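Local coordinates for tailspike protein (Siphovirus 9NA, PDB 3RIQ), which binds the lipopolysaccharide of Salmonella as a phage tailspike and probably cleaves its O-antigen chains as an endorhamnosidase, at residues E25-A30 with E46-G51; V220-N225 with L265-I270; G394-A399 with V407-S412. One frame throughout, in Å; residues are numbered along the deposited sequence.

In the fold
The three contacts follow one another along the chain and up one right-handed parallel beta-helix, with centres 31 Å apart from contact 1 to contact 2 and 29 Å from there to contact 3. Contacts 1 and 3 lie on opposite sides of the chain's centre; contact 2, nearest to it, packs aromatic rings and a leucine inside the coil. All three rest on buried apolar side chains, but their settings differ. Contact 1 sets a short helix against an early strand, with a water bridge at its margin. Contact 3 joins two walls of a late coil through small side chains. Segments of contacts 2 and 3 reach neighbouring subunits; no other chain touches those of contact 1.

Contact 1 of 3, residues E25-A30 with E46-G51; sequences EAATAA and EAVDFG
The last turn of helix 23-29 lies beside residues 48-50, and the backbones come nearest at Ala27 and Phe50, whose CA atoms are 5.6 Å apart. Ala27 carries the contact from the helix side: its methyl group points at the strand and rests against two apolar side chains at once. One is Val48, whose CG1 lies 3.6 Å from Ala27 CB. This branch is anti to the backbone N (chi1 -177°), which leaves CG2 beside that nitrogen and lets CG1 do the touching. The other is Phe50, whose ring meets the methyl obliquely, with CD1 3.7 Å from Ala27 CB. Val48 CG1 also sits above one face of this ring, near its rim, so alanine methyl, valine methyl and ring form one compact cluster. Trp71, edge-to-face with Phe50, and Leu34 extend it into the coil.

Polar links lie beside this apolar patch. Gln24 OE1 of the helix bonds directly to Asp49 N, and one water donates to Asp49 O at 2.9 Å and, weakly, to Ala27 O at 3.3 Å. Lys53 NZ also bonds to Ala27 O and to Ala30 O at the helix end, where a positive charge would be expected to suit the carbonyls. Asp49 OD1 accepts from Gly51 N at 2.9 Å, the nitrogen lying 41° out of the carboxylate plane: an Asx turn over residues 49-51, with Asn73 ND2 as a second partner of OD1. A short helix thus packs at the N-terminal end of the parallel beta-helix, consistent with a cap on its first coils.

Contact 2 of 3, residues V220-N225 with L265-I270; sequences VLFIRN and LVFDNI
Inside the parallel beta-helix, Phe222 on one wall meets Leu265, just before strand 266-273, and Phe267, within it; both come from the wall that follows strand 249-250, a little more than one turn further along the chain. The leucine reaches the aromatic ring over a face: Leu265 CD1 stands 4.1 Å from the ring centroid and 21° off the normal, a CH-pi contact displaced toward the rim on the CG and CD1 side. Phe267 meets the far end of the same ring, its CE1 4.0 Å from Phe222 CE2. The two phenylalanines extend from their walls in roughly opposing senses and touch at their ends, with ring planes nearly perpendicular (about 85°). In Phe222, CG is anti to the carbonyl carbon (chi1 -66°), a turn that lays the ring across the interior.

At the edge of the Phe222 ring, in its plane, lies Asn225 CG. That amide is held by its own bonds: ND2 donates to Ile223 O at 2.9 Å, from above the carbonyl plane, and also to Asn195 OD1, while Asn205 ND2 bonds to OD1. Apolar and aromatic side chains meeting across the packed interior are characteristic of right-handed beta-helices.

Contact 3 of 3, residues G394-A399 with V407-S412; sequences GYAVYA and VSCAGS
Cys409 and Ala396 form the tighter of the two meetings that join these segments, with Cys409 SG 3.6 Å from Ala396 CB. The CA atoms of this pair are 7.0 Å apart, and both residues aim their CB atoms across the gap, so a thiol and a methyl are enough to bridge it. The sulfur lies anti to the carbonyl carbon of its own residue and beside the backbone N (chi1 -54°), which brings it up to the alanine. Ala396 also rests on Val387 of strand 381-388, in the preceding turn.

Val397 is the third main participant, and its partner is Val407. Here the backbones stand further apart, 9.1 Å between CA atoms, and the longer side chains make up the difference: Val397 CG2 and Val407 CG1 touch more loosely, at 4.4 Å. Both valines pack on Ile385 as well, so the preceding turn supplies a common floor for the pair.

The two segments are not neighbouring strands of a sheet. Strand 397-399 pairs in parallel with 374-376 and 417-419, whereas 402-409 pairs with 381-388 and 421-427. On the other side of the latter strand, Ser408 packs on Asn406 of a neighbouring subunit. Inward-facing side chains of successive walls thus meet in the core, with backbone hydrogen bonds running to the turns before and after, as in parallel beta-helices.

Contact 1 of 3, residues E25-A30 with E46-G51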
loop_
_atom_site.group_PDB
_atom_site.type_symbol
_atom_site.label_atom_id
_atom_site.label_comp_id
_atom_site.label_asym_id
_atom_site.label_seq_id
_atom_site.Cartn_x
_atom_site.Cartn_y
_atom_site.Cartn_z
ATOM N N GLU A 25 32.745 -20.909 -30.640
ATOM C CA GLU A 25 33.249 -20.330 -31.901
ATOM C C GLU A 25 32.586 -18.981 -32.202
ATOM O O GLU A 25 33.241 -18.029 -32.635
ATOM C CB GLU A 25 32.996 -21.294 -33.057
ATOM C CG GLU A 25 33.931 -22.494 -33.088
ATOM C CD GLU A 25 33.410 -23.669 -33.898
ATOM O OE1 GLU A 25 32.234 -23.656 -34.319
ATOM O OE2 GLU A 25 34.184 -24.625 -34.089
ATOM N N ALA A 26 31.285 -18.886 -31.929
ATOM C CA ALA A 26 30.550 -17.634 -32.135
ATOM C C ALA A 26 31.042 -16.538 -31.159
ATOM O O ALA A 26 31.271 -15.394 -31.567
ATOM C CB ALA A 26 29.037 -17.879 -31.985
ATOM N N ALA A 27 31.245 -16.911 -29.888
ATOM C CA ALA A 27 31.732 -15.972 -28.884
ATOM C C ALA A 27 33.120 -15.452 -29.235
ATOM O O ALA A 27 33.384 -14.252 -29.062
ATOM C CB ALA A 27 31.784 -16.643 -27.532
ATOM N N THR A 28 34.010 -16.352 -29.696
ATOM C CA THR A 28 35.356 -15.952 -30.126
ATOM C C THR A 28 35.301 -14.917 -31.248
ATOM O O THR A 28 36.063 -13.906 -31.219
ATOM C CB THR A 28 36.169 -17.197 -30.531
ATOM O OG1 THR A 28 36.385 -17.985 -29.357
ATOM C CG2 THR A 28 37.552 -16.826 -31.091
ATOM N N ALA A 29 34.407 -15.122 -32.213
ATOM C CA ALA A 29 34.301 -14.227 -33.369
ATOM C C ALA A 29 33.657 -12.883 -32.991
ATOM O O ALA A 29 33.900 -11.887 -33.657
ATOM C CB ALA A 29 33.476 -14.895 -34.447
ATOM N N ALA A 30 32.832 -12.871 -31.940
ATOM C CA ALA A 30 32.043 -11.683 -31.587
ATOM C C ALA A 30 32.881 -10.488 -31.188
ATOM O O ALA A 30 33.944 -10.626 -30.592
ATOM C CB ALA A 30 31.044 -12.049 -30.444
ATOM N N GLU A 46 29.362 -27.876 -20.705
ATOM C CA GLU A 46 29.904 -27.021 -21.760
ATOM C C GLU A 46 30.257 -25.649 -21.186
ATOM O O GLU A 46 29.577 -25.143 -20.279
ATOM C CB GLU A 46 28.854 -26.848 -22.902
ATOM C CG GLU A 46 29.409 -26.063 -24.117
ATOM C CD GLU A 46 28.516 -26.129 -25.337
ATOM O OE1 GLU A 46 28.622 -25.201 -26.181
ATOM O OE2 GLU A 46 27.742 -27.108 -25.467
ATOM N N ALA A 47 31.318 -25.045 -21.706
ATOM C CA ALA A 47 31.722 -23.726 -21.251
ATOM C C ALA A 47 31.927 -22.811 -22.453
ATOM O O ALA A 47 32.359 -23.250 -23.552
ATOM C CB ALA A 47 32.995 -23.822 -20.434
ATOM N N VAL A 48 31.629 -21.539 -22.247
ATOM C CA VAL A 48 31.808 -20.486 -23.255
ATOM C C VAL A 48 32.613 -19.376 -22.604
ATOM O O VAL A 48 32.195 -18.817 -21.560
ATOM C CB VAL A 48 30.469 -19.927 -23.780
ATOM C CG1 VAL A 48 30.716 -18.885 -24.880
ATOM C CG2 VAL A 48 29.618 -21.077 -24.324
ATOM N N ASP A 49 33.771 -19.087 -23.206
ATOM C CA ASP A 49 34.663 -18.034 -22.735
ATOM C C ASP A 49 34.456 -16.796 -23.613
ATOM O O ASP A 49 34.754 -16.833 -24.809
ATOM C CB ASP A 49 36.124 -18.536 -22.867
ATOM C CG ASP A 49 37.178 -17.480 -22.511
ATOM O OD1 ASP A 49 36.877 -16.355 -22.102
ATOM O OD2 ASP A 49 38.389 -17.826 -22.634
ATOM N N PHE A 50 33.916 -15.725 -23.018
ATOM C CA PHE A 50 33.587 -14.496 -23.767
ATOM C C PHE A 50 34.716 -13.484 -23.819
ATOM O O PHE A 50 34.535 -12.365 -24.323
ATOM C CB PHE A 50 32.288 -13.863 -23.166
ATOM C CG PHE A 50 31.044 -14.672 -23.464
ATOM C CD1 PHE A 50 30.430 -14.607 -24.724
ATOM C CD2 PHE A 50 30.499 -15.520 -22.482
ATOM C CE1 PHE A 50 29.273 -15.335 -24.976
ATOM C CE2 PHE A 50 29.351 -16.274 -22.744
ATOM C CZ PHE A 50 28.730 -16.170 -23.963
ATOM N N GLY A 51 35.865 -13.840 -23.250
ATOM C CA GLY A 51 37.094 -13.064 -23.410
ATOM C C GLY A 51 37.072 -11.653 -22.834
ATOM O O GLY A 51 37.842 -10.796 -23.274
HETATM O O HOH W 1 35.652 -14.774 -26.710
#

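Contact 2 of 3, residues V220-N225 with L265-I270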
loop_
_atom_site.group_PDB
_atom_site.type_symbol
_atom_site.label_atom_id
_atom_site.label_comp_id
_atom_site.label_asym_id
_atom_site.label_seq_id
_atom_site.Cartn_x
_atom_site.Cartn_y
_atom_site.Cartn_z
ATOM N N VAL A 220 13.226 -16.960 -6.468
ATOM C CA VAL A 220 14.532 -16.297 -6.409
ATOM C C VAL A 220 15.167 -16.710 -5.114
ATOM O O VAL A 220 14.493 -16.723 -4.067
ATOM C CB VAL A 220 14.423 -14.741 -6.480
ATOM C CG1 VAL A 220 15.817 -14.135 -6.565
ATOM C CG2 VAL A 220 13.540 -14.289 -7.668
ATOM N N LEU A 221 16.476 -17.036 -5.173
ATOM C CA LEU A 221 17.218 -17.526 -4.007
ATOM C C LEU A 221 18.522 -16.739 -3.847
ATOM O O LEU A 221 19.278 -16.568 -4.831
ATOM C CB LEU A 221 17.525 -19.020 -4.201
ATOM C CG LEU A 221 18.385 -19.663 -3.100
ATOM C CD1 LEU A 221 17.605 -19.727 -1.799
ATOM C CD2 LEU A 221 18.804 -21.039 -3.516
ATOM N N PHE A 222 18.752 -16.213 -2.648
ATOM C CA PHE A 222 19.985 -15.453 -2.305
ATOM C C PHE A 222 20.897 -16.252 -1.368
ATOM O O PHE A 222 20.424 -16.805 -0.369
ATOM C CB PHE A 222 19.642 -14.129 -1.613
ATOM C CG PHE A 222 18.916 -13.159 -2.505
ATOM C CD1 PHE A 222 19.613 -12.209 -3.254
ATOM C CD2 PHE A 222 17.531 -13.253 -2.676
ATOM C CE1 PHE A 222 18.947 -11.334 -4.126
ATOM C CE2 PHE A 222 16.865 -12.370 -3.545
ATOM C CZ PHE A 222 17.570 -11.433 -4.272
ATOM N N ILE A 223 22.189 -16.323 -1.724
ATOM C CA ILE A 223 23.205 -16.987 -0.918
ATOM C C ILE A 223 24.372 -16.023 -0.700
ATOM O O ILE A 223 25.016 -15.598 -1.674
ATOM C CB ILE A 223 23.695 -18.268 -1.667
ATOM C CG1 ILE A 223 22.583 -19.309 -1.698
ATOM C CG2 ILE A 223 25.000 -18.838 -1.048
ATOM C CD1 ILE A 223 22.790 -20.427 -2.773
ATOM N N ARG A 224 24.617 -15.660 0.564
ATOM C CA ARG A 224 25.728 -14.747 0.936
ATOM C C ARG A 224 25.694 -13.440 0.132
ATOM O O ARG A 224 26.718 -13.020 -0.467
ATOM C CB ARG A 224 27.130 -15.430 0.860
ATOM C CG ARG A 224 28.150 -14.726 1.741
ATOM C CD ARG A 224 29.528 -15.453 1.744
ATOM N NE ARG A 224 30.481 -14.675 2.569
ATOM C CZ ARG A 224 30.592 -14.767 3.897
ATOM N NH1 ARG A 224 29.871 -15.656 4.588
ATOM N NH2 ARG A 224 31.486 -14.006 4.550
ATOM N N ASN A 225 24.504 -12.821 0.095
ATOM C CA ASN A 225 24.333 -11.475 -0.483
ATOM C C ASN A 225 24.103 -10.451 0.629
ATOM O O ASN A 225 23.441 -10.757 1.636
ATOM C CB ASN A 225 23.169 -11.424 -1.500
ATOM C CG ASN A 225 23.581 -11.895 -2.896
ATOM O OD1 ASN A 225 23.409 -11.149 -3.886
ATOM N ND2 ASN A 225 24.123 -13.121 -3.003
ATOM N N LEU A 265 18.635 -6.545 2.243
ATOM C CA LEU A 265 17.980 -6.615 0.929
ATOM C C LEU A 265 16.611 -5.941 1.010
ATOM O O LEU A 265 16.086 -5.681 2.123
ATOM C CB LEU A 265 17.817 -8.086 0.496
ATOM C CG LEU A 265 19.163 -8.829 0.355
ATOM C CD1 LEU A 265 18.920 -10.332 0.113
ATOM C CD2 LEU A 265 20.012 -8.256 -0.801
ATOM N N VAL A 266 16.031 -5.670 -0.164
ATOM C CA VAL A 266 14.669 -5.134 -0.262
ATOM C C VAL A 266 13.784 -6.119 -1.011
ATOM O O VAL A 266 14.153 -6.582 -2.108
ATOM C CB VAL A 266 14.659 -3.783 -1.032
ATOM C CG1 VAL A 266 13.195 -3.278 -1.192
ATOM C CG2 VAL A 266 15.511 -2.735 -0.316
ATOM N N PHE A 267 12.644 -6.460 -0.402
ATOM C CA PHE A 267 11.629 -7.289 -1.034
ATOM C C PHE A 267 10.376 -6.432 -1.086
ATOM O O PHE A 267 9.773 -6.151 -0.028
ATOM C CB PHE A 267 11.390 -8.570 -0.215
ATOM C CG PHE A 267 12.644 -9.399 -0.030
ATOM C CD1 PHE A 267 13.035 -10.304 -1.016
ATOM C CD2 PHE A 267 13.491 -9.223 1.099
ATOM C CE1 PHE A 267 14.200 -11.065 -0.857
ATOM C CE2 PHE A 267 14.682 -9.978 1.246
ATOM C CZ PHE A 267 15.026 -10.896 0.267
ATOM N N ASP A 268 10.002 -6.015 -2.303
ATOM C CA ASP A 268 8.920 -5.040 -2.494
ATOM C C ASP A 268 7.941 -5.536 -3.561
ATOM O O ASP A 268 8.321 -5.650 -4.728
ATOM C CB ASP A 268 9.528 -3.675 -2.899
ATOM C CG ASP A 268 8.478 -2.634 -3.312
ATOM O OD1 ASP A 268 7.289 -2.742 -2.935
ATOM O OD2 ASP A 268 8.872 -1.657 -4.002
ATOM N N ASN A 269 6.696 -5.803 -3.169
ATOM C CA ASN A 269 5.648 -6.193 -4.106
ATOM C C ASN A 269 5.895 -7.561 -4.704
ATOM O O ASN A 269 6.189 -7.714 -5.910
ATOM C CB ASN A 269 5.416 -5.146 -5.198
ATOM C CG ASN A 269 4.102 -5.379 -5.937
ATOM O OD1 ASN A 269 3.290 -6.169 -5.466
ATOM N ND2 ASN A 269 3.925 -4.774 -7.108
ATOM N N ILE A 270 5.761 -8.560 -3.857
ATOM C CA ILE A 270 5.866 -9.939 -4.269
ATOM C C ILE A 270 4.495 -10.548 -4.037
ATOM O O ILE A 270 3.925 -10.388 -2.961
ATOM C CB ILE A 270 6.938 -10.687 -3.479
ATOM C CG1 ILE A 270 8.315 -10.027 -3.710
ATOM C CG2 ILE A 270 6.930 -12.222 -3.865
ATOM C CD1 ILE A 270 9.416 -10.522 -2.827
#

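Contact 3 of 3, residues G394-A399 with V407-S412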
loop_
_atom_site.group_PDB
_atom_site.type_symbol
_atom_site.label_atom_id
_atom_site.label_comp_id
_atom_site.label_asym_id
_atom_site.label_seq_id
_atom_site.Cartn_x
_atom_site.Cartn_y
_atom_site.Cartn_z
ATOM N N GLY A 394 -6.608 -21.619 18.619
ATOM C CA GLY A 394 -5.428 -20.774 18.874
ATOM C C GLY A 394 -5.731 -19.301 19.102
ATOM O O GLY A 394 -6.823 -18.926 19.617
ATOM N N TYR A 395 -4.754 -18.465 18.751
ATOM C CA TYR A 395 -4.822 -17.012 18.986
ATOM C C TYR A 395 -4.835 -16.277 17.649
ATOM O O TYR A 395 -4.234 -16.730 16.670
ATOM C CB TYR A 395 -3.548 -16.569 19.704
ATOM C CG TYR A 395 -3.498 -17.015 21.163
ATOM C CD1 TYR A 395 -3.775 -16.129 22.188
ATOM C CD2 TYR A 395 -3.178 -18.330 21.496
ATOM C CE1 TYR A 395 -3.749 -16.552 23.535
ATOM C CE2 TYR A 395 -3.119 -18.764 22.818
ATOM C CZ TYR A 395 -3.406 -17.872 23.832
ATOM O OH TYR A 395 -3.356 -18.326 25.132
ATOM N N ALA A 396 -5.481 -15.117 17.636
ATOM C CA ALA A 396 -5.313 -14.184 16.520
ATOM C C ALA A 396 -3.897 -13.600 16.492
ATOM O O ALA A 396 -3.256 -13.552 15.423
ATOM C CB ALA A 396 -6.344 -13.059 16.612
ATOM N N VAL A 397 -3.426 -13.149 17.663
ATOM C CA VAL A 397 -2.068 -12.643 17.823
ATOM C C VAL A 397 -1.433 -13.296 19.033
ATOM O O VAL A 397 -1.865 -13.063 20.191
ATOM C CB VAL A 397 -2.011 -11.099 17.963
ATOM C CG1 VAL A 397 -0.562 -10.618 18.101
ATOM C CG2 VAL A 397 -2.664 -10.426 16.731
ATOM N N TYR A 398 -0.380 -14.081 18.770
ATOM C CA TYR A 398 0.369 -14.725 19.843
ATOM C C TYR A 398 1.769 -14.118 19.808
ATOM O O TYR A 398 2.615 -14.490 18.989
ATOM C CB TYR A 398 0.410 -16.248 19.668
ATOM C CG TYR A 398 1.043 -16.957 20.848
ATOM C CD1 TYR A 398 0.270 -17.329 21.936
ATOM C CD2 TYR A 398 2.420 -17.252 20.885
ATOM C CE1 TYR A 398 0.835 -17.978 23.032
ATOM C CE2 TYR A 398 2.985 -17.893 21.971
ATOM C CZ TYR A 398 2.186 -18.239 23.050
ATOM O OH TYR A 398 2.715 -18.888 24.150
ATOM N N ALA A 399 1.995 -13.160 20.695
ATOM C CA ALA A 399 3.212 -12.334 20.638
ATOM C C ALA A 399 3.586 -11.906 22.070
ATOM O O ALA A 399 3.606 -10.721 22.391
ATOM C CB ALA A 399 2.979 -11.129 19.704
ATOM N N VAL A 407 -5.257 -3.056 16.532
ATOM C CA VAL A 407 -5.532 -4.441 16.179
ATOM C C VAL A 407 -7.034 -4.656 16.065
ATOM O O VAL A 407 -7.811 -4.191 16.913
ATOM C CB VAL A 407 -4.960 -5.446 17.240
ATOM C CG1 VAL A 407 -5.186 -6.862 16.800
ATOM C CG2 VAL A 407 -3.519 -5.211 17.445
ATOM N N SER A 408 -7.428 -5.373 15.017
ATOM C CA SER A 408 -8.811 -5.722 14.764
ATOM C C SER A 408 -8.912 -7.208 14.429
ATOM O O SER A 408 -8.112 -7.708 13.611
ATOM C CB SER A 408 -9.323 -4.844 13.591
ATOM O OG SER A 408 -10.591 -5.270 13.167
ATOM N N CYS A 409 -9.860 -7.916 15.070
ATOM C CA CYS A 409 -10.094 -9.331 14.783
ATOM C C CYS A 409 -11.504 -9.507 14.284
ATOM O O CYS A 409 -12.466 -9.212 15.024
ATOM C CB CYS A 409 -9.860 -10.210 16.022
ATOM S SG CYS A 409 -8.231 -9.959 16.741
ATOM N N ALA A 410 -11.652 -9.968 13.053
ATOM C CA ALA A 410 -12.966 -9.988 12.384
ATOM C C ALA A 410 -13.694 -11.301 12.567
ATOM O O ALA A 410 -13.132 -12.312 13.042
ATOM C CB ALA A 410 -12.790 -9.710 10.874
ATOM N N GLY A 411 -14.975 -11.280 12.202
ATOM C CA GLY A 411 -15.763 -12.508 12.088
ATOM C C GLY A 411 -16.013 -13.175 13.424
ATOM O O GLY A 411 -16.104 -12.493 14.457
ATOM N N SER A 412 -16.110 -14.507 13.376
ATOM C CA SER A 412 -16.438 -15.333 14.541
ATOM C C SER A 412 -15.325 -16.311 14.919
ATOM O O SER A 412 -15.523 -17.180 15.764
ATOM C CB SER A 412 -17.724 -16.138 14.274
ATOM O OG SER A 412 -17.547 -17.031 13.173
#